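Long-range contacts in Nop domain-containing protein (PDB 1NT2), which probably binds box C/D guide RNA and, in complex with fibrillarin, forms a core part of an archaeal RNA-protein particle: residues L5-Y10 with F36-V41; E86-I91 with E122-V127. All coordinates share one frame; numbering follows the deposited sequence.

Contact 1 (L5-Y10 with F36-V41); sequences LWFGVY and FNVSEV
Tyr10 and Phe36 meet ring against ring where the N-terminal beta-hairpin, its strands 3-4 and 9-10 joined by a tight turn, lies against the start of helix 38-43. The rings meet obliquely, centroids 4.6 Å apart and planes at 41°. Tyr10 CE2 sits over one face of Phe36, offset toward the rim. Tyr10 reaches this place with CG anti to its N (chi1 173°). Val41 CG1 makes the touch on the same ring, at CD1, while Val41 CG2 stands farther off over one face. Leu5 fills the angle between the aromatic pair and the helix. Its CD1 comes in near the plane of the Phe36 ring, 3.7 Å from CE2, and packs 3.8 Å from Val38 CG1. That valine methyl also meets Phe7 CE1 at 3.8 Å, and the edge of the Phe7 ring faces Val38 O. With no hydrogen bond between the segments, the union is mostly apolar packing, burying 360 Å² in all.

Farther out, the turn is closed by the backbone bond from Leu5 N to Gly8 O, 3.0 Å long, which is consistent with a fixed placing of Leu5 and Phe7, and Tyr3 sets its ring edge-to-face with Phe36. Trp6 packs on helix 50-71 and on Ile123 of the fibrillarin chain, and Val38 touches Gly122 of that chain, which places this contact at the fibrillarin interface. Between these two residues the indole comes nearest with its CD1, 4.1 Å from Val38 CG1.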
loop_
_atom_site.group_PDB
_atom_site.type_symbol
_atom_site.label_atom_id
_atom_site.label_comp_id
_atom_site.label_asym_id
_atom_site.label_seq_id
_atom_site.Cartn_x
_atom_site.Cartn_y
_atom_site.Cartn_z
ATOM N N LEU B 5 -14.071 44.892 15.263
ATOM C CA LEU B 5 -13.111 45.182 16.315
ATOM C C LEU B 5 -13.442 44.287 17.502
ATOM O O LEU B 5 -14.547 43.758 17.588
ATOM C CB LEU B 5 -13.196 46.653 16.699
ATOM C CG LEU B 5 -13.287 47.614 15.507
ATOM C CD1 LEU B 5 -13.072 49.036 16.014
ATOM C CD2 LEU B 5 -12.262 47.260 14.429
ATOM N N TRP B 6 -12.496 44.117 18.420
ATOM C CA TRP B 6 -12.704 43.240 19.569
ATOM C C TRP B 6 -13.890 43.530 20.483
ATOM O O TRP B 6 -14.310 42.648 21.234
ATOM C CB TRP B 6 -11.434 43.151 20.419
ATOM C CG TRP B 6 -11.077 44.387 21.205
ATOM C CD1 TRP B 6 -10.293 45.432 20.792
ATOM C CD2 TRP B 6 -11.437 44.669 22.563
ATOM N NE1 TRP B 6 -10.137 46.339 21.811
ATOM C CE2 TRP B 6 -10.829 45.897 22.909
ATOM C CE3 TRP B 6 -12.210 44.002 23.522
ATOM C CZ2 TRP B 6 -10.972 46.473 24.173
ATOM C CZ3 TRP B 6 -12.351 44.571 24.777
ATOM C CH2 TRP B 6 -11.733 45.796 25.092
ATOM N N PHE B 7 -14.428 44.749 20.441
ATOM C CA PHE B 7 -15.577 45.087 21.287
ATOM C C PHE B 7 -16.888 45.131 20.516
ATOM O O PHE B 7 -17.956 44.931 21.094
ATOM C CB PHE B 7 -15.370 46.424 22.029
ATOM C CG PHE B 7 -14.729 47.502 21.196
ATOM C CD1 PHE B 7 -13.337 47.626 21.141
ATOM C CD2 PHE B 7 -15.510 48.379 20.453
ATOM C CE1 PHE B 7 -12.735 48.609 20.353
ATOM C CE2 PHE B 7 -14.920 49.364 19.665
ATOM C CZ PHE B 7 -13.529 49.480 19.612
ATOM N N GLY B 8 -16.812 45.381 19.215
ATOM C CA GLY B 8 -18.027 45.431 18.424
ATOM C C GLY B 8 -17.817 45.742 16.951
ATOM O O GLY B 8 -16.697 45.642 16.438
ATOM N N VAL B 9 -18.905 46.130 16.281
ATOM C CA VAL B 9 -18.896 46.452 14.859
ATOM C C VAL B 9 -18.992 47.954 14.587
ATOM O O VAL B 9 -20.059 48.556 14.706
ATOM C CB VAL B 9 -20.067 45.771 14.141
ATOM C CG1 VAL B 9 -19.878 45.872 12.634
ATOM C CG2 VAL B 9 -20.183 44.329 14.584
ATOM N N TYR B 10 -17.868 48.542 14.202
ATOM C CA TYR B 10 -17.782 49.963 13.902
ATOM C C TYR B 10 -18.014 50.221 12.403
ATOM O O TYR B 10 -17.818 49.333 11.563
ATOM C CB TYR B 10 -16.397 50.484 14.334
ATOM C CG TYR B 10 -16.082 51.908 13.928
ATOM C CD1 TYR B 10 -16.470 52.986 14.722
ATOM C CD2 TYR B 10 -15.441 52.179 12.718
ATOM C CE1 TYR B 10 -16.230 54.303 14.313
ATOM C CE2 TYR B 10 -15.202 53.490 12.300
ATOM C CZ TYR B 10 -15.602 54.545 13.099
ATOM O OH TYR B 10 -15.407 55.831 12.660
ATOM N N PHE B 36 -8.341 53.440 10.960
ATOM C CA PHE B 36 -8.495 54.092 12.254
ATOM C C PHE B 36 -7.822 53.343 13.398
ATOM O O PHE B 36 -7.391 52.199 13.239
ATOM C CB PHE B 36 -9.969 54.275 12.577
ATOM C CG PHE B 36 -10.798 53.058 12.335
ATOM C CD1 PHE B 36 -10.996 52.586 11.045
ATOM C CD2 PHE B 36 -11.429 52.413 13.399
ATOM C CE1 PHE B 36 -11.822 51.490 10.817
ATOM C CE2 PHE B 36 -12.259 51.313 13.190
ATOM C CZ PHE B 36 -12.462 50.847 11.901
ATOM N N ASN B 37 -7.728 53.990 14.555
ATOM C CA ASN B 37 -7.099 53.353 15.707
ATOM C C ASN B 37 -8.116 52.651 16.560
ATOM O O ASN B 37 -8.835 53.295 17.322
ATOM C CB ASN B 37 -6.365 54.375 16.567
ATOM C CG ASN B 37 -4.901 54.491 16.203
ATOM O OD1 ASN B 37 -4.552 54.831 15.065
ATOM N ND2 ASN B 37 -4.029 54.205 17.170
ATOM N N VAL B 38 -8.171 51.331 16.437
ATOM C CA VAL B 38 -9.119 50.544 17.215
ATOM C C VAL B 38 -9.088 51.006 18.667
ATOM O O VAL B 38 -10.112 51.051 19.352
ATOM C CB VAL B 38 -8.770 49.051 17.165
ATOM C CG1 VAL B 38 -9.879 48.233 17.834
ATOM C CG2 VAL B 38 -8.557 48.627 15.723
ATOM N N SER B 39 -7.889 51.351 19.117
ATOM C CA SER B 39 -7.672 51.825 20.467
ATOM C C SER B 39 -8.516 53.068 20.748
ATOM O O SER B 39 -9.207 53.137 21.765
ATOM C CB SER B 39 -6.190 52.147 20.654
ATOM O OG SER B 39 -5.706 52.924 19.567
ATOM N N GLU B 40 -8.460 54.043 19.839
ATOM C CA GLU B 40 -9.200 55.298 19.987
ATOM C C GLU B 40 -10.688 55.070 19.875
ATOM O O GLU B 40 -11.460 55.453 20.758
ATOM C CB GLU B 40 -8.735 56.289 18.929
ATOM C CG GLU B 40 -7.248 56.526 19.022
ATOM C CD GLU B 40 -6.699 57.347 17.893
ATOM O OE1 GLU B 40 -5.465 57.554 17.868
ATOM O OE2 GLU B 40 -7.497 57.781 17.033
ATOM N N VAL B 41 -11.084 54.441 18.776
ATOM C CA VAL B 41 -12.483 54.120 18.538
ATOM C C VAL B 41 -13.012 53.346 19.740
ATOM O O VAL B 41 -14.202 53.338 20.014
ATOM C CB VAL B 41 -12.646 53.250 17.273
ATOM C CG1 VAL B 41 -14.096 52.832 17.112
ATOM C CG2 VAL B 41 -12.162 54.022 16.049
#

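Contact 2 (E86-I91 with E122-V127); sequences EIDESI and ELRRDV
Arg124 NE donates to Asp88 OD2 over 3.1 Å, a salt bridge whose hydrogen bond is weak because the N-H...O angle is only 120°. The carboxylate oxygen approaches the guanidinium at its edge, but the planes stand 79° apart and only OD2 bonds NE, so this is not a bidentate, coplanar pairing. An extended run from CG to NE, begun with CG anti to the backbone N, carries the arginine across. Its far end, NH2, is held by Glu128, the stronger polar partner, one turn along the same helix. Exchanging Asp88 for an alanine would probably leave NE without its charged mate across the helices, with Glu128 alone of the two carboxylates still holding the guanidinium. Segments 86-91 and 122-127 belong to the arms of an antiparallel helical hairpin and fall in a predicted coiled coil; their axes come within 9.6 Å, their directions 158° apart. On the buried side of this salt bridge, Ile87 points toward the partner helix: its CD1 packs 3.8 Å from Val127 CG2 and 4.2 Å from Leu123 CD2, while CG2 lies against Arg124 CB. Phe113 of the second subunit packs on both Ile87 and Leu123.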
loop_
_atom_site.group_PDB
_atom_site.type_symbol
_atom_site.label_atom_id
_atom_site.label_comp_id
_atom_site.label_asym_id
_atom_site.label_seq_id
_atom_site.Cartn_x
_atom_site.Cartn_y
_atom_site.Cartn_z
ATOM N N GLU B 86 -9.267 3.408 9.004
ATOM C CA GLU B 86 -8.543 2.145 9.009
ATOM C C GLU B 86 -9.523 0.994 9.187
ATOM O O GLU B 86 -9.561 0.052 8.397
ATOM C CB GLU B 86 -7.506 2.119 10.134
ATOM C CG GLU B 86 -6.585 0.906 10.080
ATOM C CD GLU B 86 -5.618 0.940 8.901
ATOM O OE1 GLU B 86 -5.081 -0.140 8.565
ATOM O OE2 GLU B 86 -5.390 2.033 8.325
ATOM N N ILE B 87 -10.309 1.082 10.247
ATOM C CA ILE B 87 -11.314 0.084 10.552
ATOM C C ILE B 87 -12.166 -0.114 9.319
ATOM O O ILE B 87 -12.699 -1.192 9.087
ATOM C CB ILE B 87 -12.216 0.572 11.680
ATOM C CG1 ILE B 87 -11.371 0.840 12.917
ATOM C CG2 ILE B 87 -13.292 -0.446 11.967
ATOM C CD1 ILE B 87 -12.096 1.600 13.972
ATOM N N ASP B 88 -12.286 0.945 8.528
ATOM C CA ASP B 88 -13.084 0.909 7.314
ATOM C C ASP B 88 -12.356 0.260 6.160
ATOM O O ASP B 88 -12.950 -0.417 5.330
ATOM C CB ASP B 88 -13.492 2.316 6.912
ATOM C CG ASP B 88 -14.981 2.484 6.889
ATOM O OD1 ASP B 88 -15.652 1.605 6.294
ATOM O OD2 ASP B 88 -15.479 3.477 7.464
ATOM N N GLU B 89 -11.058 0.487 6.109
ATOM C CA GLU B 89 -10.251 -0.074 5.058
ATOM C C GLU B 89 -10.385 -1.592 5.076
ATOM O O GLU B 89 -10.622 -2.214 4.042
ATOM C CB GLU B 89 -8.796 0.338 5.264
ATOM C CG GLU B 89 -7.935 0.046 4.073
ATOM C CD GLU B 89 -8.530 0.623 2.812
ATOM O OE1 GLU B 89 -8.048 0.263 1.714
ATOM O OE2 GLU B 89 -9.476 1.439 2.926
ATOM N N SER B 90 -10.242 -2.171 6.266
ATOM C CA SER B 90 -10.334 -3.614 6.463
ATOM C C SER B 90 -11.717 -4.142 6.127
ATOM O O SER B 90 -11.851 -5.157 5.449
ATOM C CB SER B 90 -10.016 -3.962 7.909
ATOM O OG SER B 90 -8.899 -3.220 8.347
ATOM N N ILE B 91 -12.749 -3.464 6.614
ATOM C CA ILE B 91 -14.104 -3.898 6.332
ATOM C C ILE B 91 -14.192 -4.266 4.862
ATOM O O ILE B 91 -14.843 -5.239 4.519
ATOM C CB ILE B 91 -15.137 -2.783 6.599
ATOM C CG1 ILE B 91 -15.316 -2.552 8.101
ATOM C CG2 ILE B 91 -16.460 -3.155 5.968
ATOM C CD1 ILE B 91 -15.997 -3.684 8.810
ATOM N N GLU B 122 -19.614 -2.766 12.998
ATOM C CA GLU B 122 -20.298 -2.276 14.180
ATOM C C GLU B 122 -19.363 -1.330 14.914
ATOM O O GLU B 122 -19.752 -0.230 15.286
ATOM C CB GLU B 122 -20.657 -3.453 15.084
ATOM C CG GLU B 122 -21.130 -3.057 16.469
ATOM C CD GLU B 122 -21.324 -4.263 17.368
ATOM O OE1 GLU B 122 -22.167 -5.125 17.023
ATOM O OE2 GLU B 122 -20.633 -4.348 18.412
ATOM N N LEU B 123 -18.126 -1.772 15.120
ATOM C CA LEU B 123 -17.120 -0.963 15.798
ATOM C C LEU B 123 -16.957 0.332 15.023
ATOM O O LEU B 123 -16.698 1.379 15.603
ATOM C CB LEU B 123 -15.781 -1.698 15.839
ATOM C CG LEU B 123 -14.656 -1.055 16.643
ATOM C CD1 LEU B 123 -14.957 -1.227 18.105
ATOM C CD2 LEU B 123 -13.331 -1.711 16.325
ATOM N N ARG B 124 -17.099 0.249 13.704
ATOM C CA ARG B 124 -16.984 1.425 12.864
ATOM C C ARG B 124 -18.088 2.405 13.227
ATOM O O ARG B 124 -17.827 3.580 13.466
ATOM C CB ARG B 124 -17.101 1.056 11.385
ATOM C CG ARG B 124 -17.275 2.269 10.474
ATOM C CD ARG B 124 -17.650 1.871 9.059
ATOM N NE ARG B 124 -18.436 2.911 8.384
ATOM C CZ ARG B 124 -19.700 3.223 8.682
ATOM N NH1 ARG B 124 -20.336 2.576 9.651
ATOM N NH2 ARG B 124 -20.334 4.182 8.011
ATOM N N ARG B 125 -19.325 1.920 13.259
ATOM C CA ARG B 125 -20.467 2.766 13.604
ATOM C C ARG B 125 -20.383 3.152 15.082
ATOM O O ARG B 125 -21.150 3.985 15.550
ATOM C CB ARG B 125 -21.786 2.028 13.339
ATOM C CG ARG B 125 -22.023 1.617 11.890
ATOM C CD ARG B 125 -22.956 2.576 11.153
ATOM N NE ARG B 125 -22.372 3.900 10.923
ATOM C CZ ARG B 125 -23.002 4.907 10.311
ATOM N NH1 ARG B 125 -24.244 4.757 9.861
ATOM N NH2 ARG B 125 -22.388 6.074 10.142
ATOM N N ASP B 126 -19.451 2.533 15.803
ATOM C CA ASP B 126 -19.237 2.804 17.222
ATOM C C ASP B 126 -18.266 3.968 17.370
ATOM O O ASP B 126 -18.468 4.864 18.189
ATOM C CB ASP B 126 -18.654 1.568 17.910
ATOM C CG ASP B 126 -19.691 0.778 18.691
ATOM O OD1 ASP B 126 -20.838 0.623 18.211
ATOM O OD2 ASP B 126 -19.340 0.298 19.788
ATOM N N VAL B 127 -17.204 3.936 16.568
ATOM C CA VAL B 127 -16.183 4.983 16.566
ATOM C C VAL B 127 -16.748 6.247 15.913
ATOM O O VAL B 127 -16.386 7.363 16.284
ATOM C CB VAL B 127 -14.912 4.533 15.799
ATOM C CG1 VAL B 127 -13.942 5.682 15.675
ATOM C CG2 VAL B 127 -14.252 3.377 16.527
#

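From the N terminus, the chain first makes the small hairpin, and contact 1 closes a loop of 25 intervening residues that brings helix 38-43 back against it, beside fibrillarin. The chain then runs through helices 50-71 and 73-93, the second of which is the outgoing arm of the helical hairpin, predicted to be a coiled coil. Contact 2 closes a second loop of 30 residues, where helix 110-138 returns antiparallel. The two closures are in series, neither nested nor crossed. Their centres lie 50 Å apart on opposite sides of the chain's centre, with nearest atoms about 36 Å apart: one ties together the fibrillarin-bound end, the other the arms that meet the second subunit.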